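Local structure of hypothetical protein PH1948 (Pyrococcus horikoshii, 1WY7) at residues F109-P120 with K136-I147. The protein binds S-adenosyl-L-homocysteine and is probably an S-adenosylmethionine-dependent methyltransferase acting on RNA. Numbering follows the deposited sequence.
Sequences FNSRVDIVIMNP and KAFEISDVVYSI
I140 and V116 meet at about a right angle inside a beta-alpha-beta unit of the Rossmann-like methyltransferase fold, where strand 115-118 runs parallel to strand 143-147 and the helix ending at I140 packs over one face. V116 forks against that helix and the turn after it: CG1, anti to its own N (chi1 168°), reaches A137 CB, while CG2 meets I140 CG1 and, just past the helix, lies 3.6 Å from S141 CB. I140 CD1 approaches the rim of the F109 ring, close to the ring plane, 3.3 Å from CE1. Beyond V116 on the same face, selenomethionine M118 packs CE on A137 CB and 3.4 Å from S146 OG. On the opposite face, Y145 turns a ring edge to I115 CG2; its hydroxyl is held by D47 and R199. Backbone bonds between V116 and V143, V116 and Y145, and M118 and Y145 join the strands. N119, one residue on from M118, belongs to the S-adenosyl-L-homocysteine pocket. At the other end, the R112 guanidinium passes one face over I140 O, and NH2 makes a salt bridge to D142 OD2 at 3.0 Å, its hydrogen bond weak and bent, guanidinium and carboxylate planes 68° apart. K136, also paired with E139, curls through two bends to place NZ 2.8 Å from F109 O, hydrogen-bonded nearly in line with the carbonyl.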
ATOM      1  N   PHE A 109      12.394  -8.584   4.185  1.00 44.42           N
ATOM      2  CA  PHE A 109      12.882  -7.481   3.362  1.00 43.96           C
ATOM      3  C   PHE A 109      13.574  -6.478   4.287  1.00 45.21           C
ATOM      4  O   PHE A 109      13.059  -6.155   5.354  1.00 44.54           O
ATOM      5  CB  PHE A 109      11.682  -6.839   2.639  1.00 42.65           C
ATOM      6  CG  PHE A 109      12.016  -5.586   1.865  1.00 41.51           C
ATOM      7  CD1 PHE A 109      11.611  -4.340   2.328  1.00 40.58           C
ATOM      8  CD2 PHE A 109      12.724  -5.655   0.670  1.00 40.65           C
ATOM      9  CE1 PHE A 109      11.905  -3.180   1.609  1.00 41.62           C
ATOM     10  CE2 PHE A 109      13.025  -4.504  -0.055  1.00 41.51           C
ATOM     11  CZ  PHE A 109      12.614  -3.263   0.416  1.00 41.57           C
ATOM     12  N   ASN A 110      14.752  -5.998   3.907  1.00 47.99           N
ATOM     13  CA  ASN A 110      15.422  -5.030   4.765  1.00 52.46           C
ATOM     14  C   ASN A 110      16.360  -4.074   4.040  1.00 53.02           C
ATOM     15  O   ASN A 110      17.554  -4.013   4.317  1.00 55.03           O
ATOM     16  CB  ASN A 110      16.155  -5.741   5.912  1.00 53.94           C
ATOM     17  CG  ASN A 110      17.213  -6.684   5.426  1.00 56.10           C
ATOM     18  OD1 ASN A 110      18.400  -6.477   5.676  1.00 58.82           O
ATOM     19  ND2 ASN A 110      16.799  -7.735   4.726  1.00 57.25           N
ATOM     20  N   SER A 111      15.794  -3.326   3.102  1.00 53.12           N
ATOM     21  CA  SER A 111      16.539  -2.334   2.345  1.00 52.29           C
ATOM     22  C   SER A 111      15.938  -1.002   2.758  1.00 51.49           C
ATOM     23  O   SER A 111      14.719  -0.855   2.805  1.00 51.11           O
ATOM     24  CB  SER A 111      16.341  -2.519   0.842  1.00 51.85           C
ATOM     25  OG  SER A 111      16.759  -3.798   0.424  1.00 53.57           O
ATOM     26  N   ARG A 112      16.785  -0.029   3.059  1.00 51.11           N
ATOM     27  CA  ARG A 112      16.283   1.275   3.455  1.00 50.23           C
ATOM     28  C   ARG A 112      15.783   2.047   2.234  1.00 47.34           C
ATOM     29  O   ARG A 112      16.437   2.078   1.197  1.00 48.51           O
ATOM     30  CB  ARG A 112      17.377   2.060   4.173  1.00 51.99           C
ATOM     31  CG  ARG A 112      16.887   3.365   4.733  1.00 56.04           C
ATOM     32  CD  ARG A 112      17.487   3.642   6.094  1.00 58.23           C
ATOM     33  NE  ARG A 112      16.803   4.754   6.748  1.00 61.32           N
ATOM     34  CZ  ARG A 112      15.738   4.628   7.538  1.00 60.12           C
ATOM     35  NH1 ARG A 112      15.226   3.433   7.792  1.00 58.72           N
ATOM     36  NH2 ARG A 112      15.175   5.706   8.065  1.00 61.07           N
ATOM     37  N   VAL A 113      14.609   2.655   2.365  1.00 43.92           N
ATOM     38  CA  VAL A 113      14.009   3.427   1.282  1.00 39.79           C
ATOM     39  C   VAL A 113      13.623   4.811   1.797  1.00 40.22           C
ATOM     40  O   VAL A 113      13.733   5.081   2.996  1.00 39.56           O
ATOM     41  CB  VAL A 113      12.727   2.742   0.765  1.00 38.70           C
ATOM     42  CG1 VAL A 113      13.040   1.334   0.268  1.00 35.80           C
ATOM     43  CG2 VAL A 113      11.692   2.692   1.873  1.00 34.86           C
ATOM     44  N   ASP A 114      13.166   5.681   0.899  1.00 39.79           N
ATOM     45  CA  ASP A 114      12.737   7.031   1.283  1.00 39.04           C
ATOM     46  C   ASP A 114      11.304   7.025   1.800  1.00 38.54           C
ATOM     47  O   ASP A 114      10.985   7.684   2.797  1.00 39.70           O
ATOM     48  CB  ASP A 114      12.785   8.002   0.093  1.00 39.53           C
ATOM     49  CG  ASP A 114      14.198   8.309  -0.377  1.00 42.35           C
ATOM     50  OD1 ASP A 114      15.089   8.508   0.479  1.00 44.49           O
ATOM     51  OD2 ASP A 114      14.411   8.371  -1.610  1.00 39.07           O
ATOM     52  N   ILE A 115      10.437   6.286   1.112  1.00 36.07           N
ATOM     53  CA  ILE A 115       9.027   6.230   1.476  1.00 33.05           C
ATOM     54  C   ILE A 115       8.426   4.828   1.376  1.00 32.06           C
ATOM     55  O   ILE A 115       8.809   4.024   0.534  1.00 31.49           O
ATOM     56  CB  ILE A 115       8.156   7.183   0.553  1.00 33.88           C
ATOM     57  CG1 ILE A 115       8.260   8.644   1.000  1.00 35.91           C
ATOM     58  CG2 ILE A 115       6.685   6.799   0.605  1.00 31.04           C
ATOM     59  CD1 ILE A 115       9.494   9.327   0.563  1.00 38.18           C
ATOM     60  N   VAL A 116       7.476   4.545   2.255  1.00 30.53           N
ATOM     61  CA  VAL A 116       6.766   3.288   2.193  1.00 28.33           C
ATOM     62  C   VAL A 116       5.291   3.602   1.918  1.00 28.01           C
ATOM     63  O   VAL A 116       4.721   4.507   2.523  1.00 28.51           O
ATOM     64  CB  VAL A 116       6.805   2.488   3.525  1.00 25.94           C
ATOM     65  CG1 VAL A 116       5.801   1.363   3.437  1.00 20.20           C
ATOM     66  CG2 VAL A 116       8.206   1.925   3.809  1.00 23.30           C
ATOM     67  N   ILE A 117       4.689   2.865   0.994  1.00 25.96           N
ATOM     68  CA  ILE A 117       3.266   2.996   0.725  1.00 25.54           C
ATOM     69  C   ILE A 117       2.773   1.563   0.805  1.00 25.95           C
ATOM     70  O   ILE A 117       3.474   0.642   0.377  1.00 26.58           O
ATOM     71  CB  ILE A 117       2.972   3.585  -0.668  1.00 24.85           C
ATOM     72  CG1 ILE A 117       3.545   2.685  -1.770  1.00 25.11           C
ATOM     73  CG2 ILE A 117       3.542   4.999  -0.741  1.00 24.62           C
ATOM     74  CD1 ILE A 117       3.346   3.242  -3.193  1.00 29.75           C
HETATM   75  N   MSE A 118       1.593   1.358   1.380  1.00 25.23           N
HETATM   76  CA  MSE A 118       1.081   0.010   1.492  1.00 26.52           C
HETATM   77  C   MSE A 118      -0.403  -0.094   1.807  1.00 26.42           C
HETATM   78  O   MSE A 118      -0.985   0.769   2.467  1.00 25.06           O
HETATM   79  CB  MSE A 118       1.884  -0.779   2.558  1.00 26.20           C
HETATM   80  CG  MSE A 118       1.888  -0.185   3.980  1.00 29.27           C
HETATM   81 SE   MSE A 118       2.904  -1.158   5.150  1.00 33.59          SE
HETATM   82  CE  MSE A 118       2.427  -0.437   6.674  1.00 29.58           C
ATOM     83  N   ASN A 119      -0.993  -1.171   1.299  1.00 25.72           N
ATOM     84  CA  ASN A 119      -2.387  -1.537   1.523  1.00 26.93           C
ATOM     85  C   ASN A 119      -2.179  -2.938   2.105  1.00 27.88           C
ATOM     86  O   ASN A 119      -2.427  -3.939   1.435  1.00 26.33           O
ATOM     87  CB  ASN A 119      -3.142  -1.624   0.187  1.00 26.59           C
ATOM     88  CG  ASN A 119      -4.600  -2.027   0.353  1.00 29.99           C
ATOM     89  OD1 ASN A 119      -5.313  -2.212  -0.630  1.00 34.28           O
ATOM     90  ND2 ASN A 119      -5.050  -2.162   1.592  1.00 33.34           N
ATOM     91  N   PRO A 120      -1.695  -3.020   3.357  1.00 29.53           N
ATOM     92  CA  PRO A 120      -1.440  -4.306   4.015  1.00 30.33           C
ATOM     93  C   PRO A 120      -2.697  -5.034   4.438  1.00 31.32           C
ATOM     94  O   PRO A 120      -3.771  -4.451   4.473  1.00 29.98           O
ATOM     95  CB  PRO A 120      -0.574  -3.902   5.208  1.00 30.00           C
ATOM     96  CG  PRO A 120      -1.197  -2.587   5.617  1.00 28.49           C
ATOM     97  CD  PRO A 120      -1.440  -1.894   4.281  1.00 28.74           C
ATOM     98  N   LYS A 136       7.980  -3.428   9.812  1.00 28.75           N
ATOM     99  CA  LYS A 136       8.946  -3.306   8.723  1.00 27.98           C
ATOM    100  C   LYS A 136       8.966  -1.886   8.147  1.00 28.24           C
ATOM    101  O   LYS A 136      10.028  -1.310   7.934  1.00 28.60           O
ATOM    102  CB  LYS A 136       8.617  -4.314   7.624  1.00 27.70           C
ATOM    103  CG  LYS A 136       9.546  -4.270   6.430  1.00 27.96           C
ATOM    104  CD  LYS A 136      10.991  -4.504   6.842  1.00 31.15           C
ATOM    105  CE  LYS A 136      11.154  -5.838   7.570  1.00 29.57           C
ATOM    106  NZ  LYS A 136      12.546  -5.975   8.052  1.00 32.04           N
ATOM    107  N   ALA A 137       7.789  -1.326   7.890  1.00 29.06           N
ATOM    108  CA  ALA A 137       7.697   0.032   7.349  1.00 30.49           C
ATOM    109  C   ALA A 137       8.423   1.016   8.266  1.00 30.34           C
ATOM    110  O   ALA A 137       9.213   1.835   7.812  1.00 31.39           O
ATOM    111  CB  ALA A 137       6.209   0.455   7.187  1.00 26.99           C
ATOM    112  N   PHE A 138       8.158   0.933   9.563  1.00 31.87           N
ATOM    113  CA  PHE A 138       8.811   1.831  10.515  1.00 33.96           C
ATOM    114  C   PHE A 138      10.323   1.627  10.553  1.00 34.90           C
ATOM    115  O   PHE A 138      11.091   2.564  10.769  1.00 37.31           O
ATOM    116  CB  PHE A 138       8.214   1.621  11.901  1.00 31.12           C
ATOM    117  CG  PHE A 138       6.779   2.030  11.996  1.00 32.57           C
ATOM    118  CD1 PHE A 138       5.923   1.404  12.889  1.00 30.22           C
ATOM    119  CD2 PHE A 138       6.277   3.036  11.172  1.00 31.99           C
ATOM    120  CE1 PHE A 138       4.591   1.763  12.962  1.00 31.92           C
ATOM    121  CE2 PHE A 138       4.948   3.406  11.237  1.00 32.28           C
ATOM    122  CZ  PHE A 138       4.099   2.768  12.135  1.00 33.53           C
ATOM    123  N   GLU A 139      10.735   0.395  10.318  1.00 34.79           N
ATOM    124  CA  GLU A 139      12.137   0.005  10.318  1.00 37.24           C
ATOM    125  C   GLU A 139      12.930   0.547   9.120  1.00 37.36           C
ATOM    126  O   GLU A 139      14.043   1.052   9.277  1.00 36.31           O
ATOM    127  CB  GLU A 139      12.195  -1.531  10.305  1.00 39.40           C
ATOM    128  CG  GLU A 139      13.476  -2.146  10.793  1.00 45.83           C
ATOM    129  CD  GLU A 139      13.789  -3.472  10.104  1.00 48.14           C
ATOM    130  OE1 GLU A 139      12.854  -4.262   9.851  1.00 47.77           O
ATOM    131  OE2 GLU A 139      14.981  -3.720   9.820  1.00 50.17           O
ATOM    132  N   ILE A 140      12.353   0.451   7.920  1.00 37.14           N
ATOM    133  CA  ILE A 140      13.063   0.872   6.710  1.00 35.88           C
ATOM    134  C   ILE A 140      12.844   2.283   6.169  1.00 36.30           C
ATOM    135  O   ILE A 140      13.522   2.688   5.226  1.00 35.88           O
ATOM    136  CB  ILE A 140      12.796  -0.104   5.526  1.00 34.72           C
ATOM    137  CG1 ILE A 140      11.329  -0.032   5.087  1.00 34.78           C
ATOM    138  CG2 ILE A 140      13.131  -1.522   5.931  1.00 35.14           C
ATOM    139  CD1 ILE A 140      11.046  -0.773   3.766  1.00 31.00           C
ATOM    140  N   SER A 141      11.920   3.039   6.746  1.00 37.41           N
ATOM    141  CA  SER A 141      11.669   4.386   6.240  1.00 37.76           C
ATOM    142  C   SER A 141      11.314   5.368   7.346  1.00 37.98           C
ATOM    143  O   SER A 141      11.023   4.968   8.468  1.00 39.16           O
ATOM    144  CB  SER A 141      10.528   4.353   5.209  1.00 38.91           C
ATOM    145  OG  SER A 141      10.270   5.646   4.668  1.00 39.44           O
ATOM    146  N   ASP A 142      11.346   6.656   7.020  1.00 38.36           N
ATOM    147  CA  ASP A 142      10.991   7.702   7.977  1.00 39.21           C
ATOM    148  C   ASP A 142       9.597   8.270   7.677  1.00 37.22           C
ATOM    149  O   ASP A 142       9.032   9.002   8.495  1.00 36.16           O
ATOM    150  CB  ASP A 142      12.036   8.823   7.966  1.00 42.93           C
ATOM    151  CG  ASP A 142      13.306   8.447   8.726  1.00 45.89           C
ATOM    152  OD1 ASP A 142      14.343   9.113   8.504  1.00 46.95           O
ATOM    153  OD2 ASP A 142      13.264   7.501   9.550  1.00 46.91           O
ATOM    154  N   VAL A 143       9.056   7.929   6.504  1.00 34.00           N
ATOM    155  CA  VAL A 143       7.710   8.351   6.108  1.00 30.28           C
ATOM    156  C   VAL A 143       6.928   7.136   5.604  1.00 29.37           C
ATOM    157  O   VAL A 143       7.340   6.467   4.655  1.00 28.22           O
ATOM    158  CB  VAL A 143       7.731   9.425   4.991  1.00 32.49           C
ATOM    159  CG1 VAL A 143       6.289   9.792   4.612  1.00 31.57           C
ATOM    160  CG2 VAL A 143       8.471  10.675   5.467  1.00 29.87           C
ATOM    161  N   VAL A 144       5.790   6.860   6.232  1.00 28.51           N
ATOM    162  CA  VAL A 144       4.965   5.711   5.869  1.00 27.59           C
ATOM    163  C   VAL A 144       3.520   6.077   5.553  1.00 28.71           C
ATOM    164  O   VAL A 144       2.898   6.851   6.285  1.00 30.69           O
ATOM    165  CB  VAL A 144       4.931   4.674   7.031  1.00 25.84           C
ATOM    166  CG1 VAL A 144       3.995   3.530   6.690  1.00 20.82           C
ATOM    167  CG2 VAL A 144       6.340   4.194   7.339  1.00 22.98           C
ATOM    168  N   TYR A 145       2.994   5.515   4.462  1.00 26.35           N
ATOM    169  CA  TYR A 145       1.602   5.723   4.060  1.00 24.90           C
ATOM    170  C   TYR A 145       0.961   4.342   4.078  1.00 25.48           C
ATOM    171  O   TYR A 145       1.426   3.432   3.395  1.00 24.16           O
ATOM    172  CB  TYR A 145       1.493   6.311   2.639  1.00 23.14           C
ATOM    173  CG  TYR A 145       1.930   7.760   2.503  1.00 22.46           C
ATOM    174  CD1 TYR A 145       1.013   8.814   2.623  1.00 24.43           C
ATOM    175  CD2 TYR A 145       3.263   8.075   2.258  1.00 22.32           C
ATOM    176  CE1 TYR A 145       1.428  10.149   2.500  1.00 24.76           C
ATOM    177  CE2 TYR A 145       3.693   9.391   2.135  1.00 23.53           C
ATOM    178  CZ  TYR A 145       2.774  10.425   2.257  1.00 26.34           C
ATOM    179  OH  TYR A 145       3.217  11.727   2.155  1.00 26.24           O
ATOM    180  N   SER A 146      -0.104   4.183   4.853  1.00 25.52           N
ATOM    181  CA  SER A 146      -0.767   2.899   4.944  1.00 26.31           C
ATOM    182  C   SER A 146      -2.274   3.029   5.006  1.00 26.95           C
ATOM    183  O   SER A 146      -2.808   4.119   5.185  1.00 27.82           O
ATOM    184  CB  SER A 146      -0.260   2.133   6.174  1.00 27.57           C
ATOM    185  OG  SER A 146      -0.737   0.798   6.162  1.00 30.58           O
ATOM    186  N   ILE A 147      -2.960   1.903   4.843  1.00 27.77           N
ATOM    187  CA  ILE A 147      -4.414   1.884   4.875  1.00 28.83           C
ATOM    188  C   ILE A 147      -4.878   0.892   5.932  1.00 30.58           C
ATOM    189  O   ILE A 147      -4.328  -0.197   6.045  1.00 34.12           O
ATOM    190  CB  ILE A 147      -4.988   1.483   3.495  1.00 27.22           C
ATOM    191  CG1 ILE A 147      -4.542   2.497   2.431  1.00 25.38           C
ATOM    192  CG2 ILE A 147      -6.501   1.414   3.561  1.00 24.54           C
ATOM    193  CD1 ILE A 147      -5.037   2.188   1.037  1.00 23.41           C
TER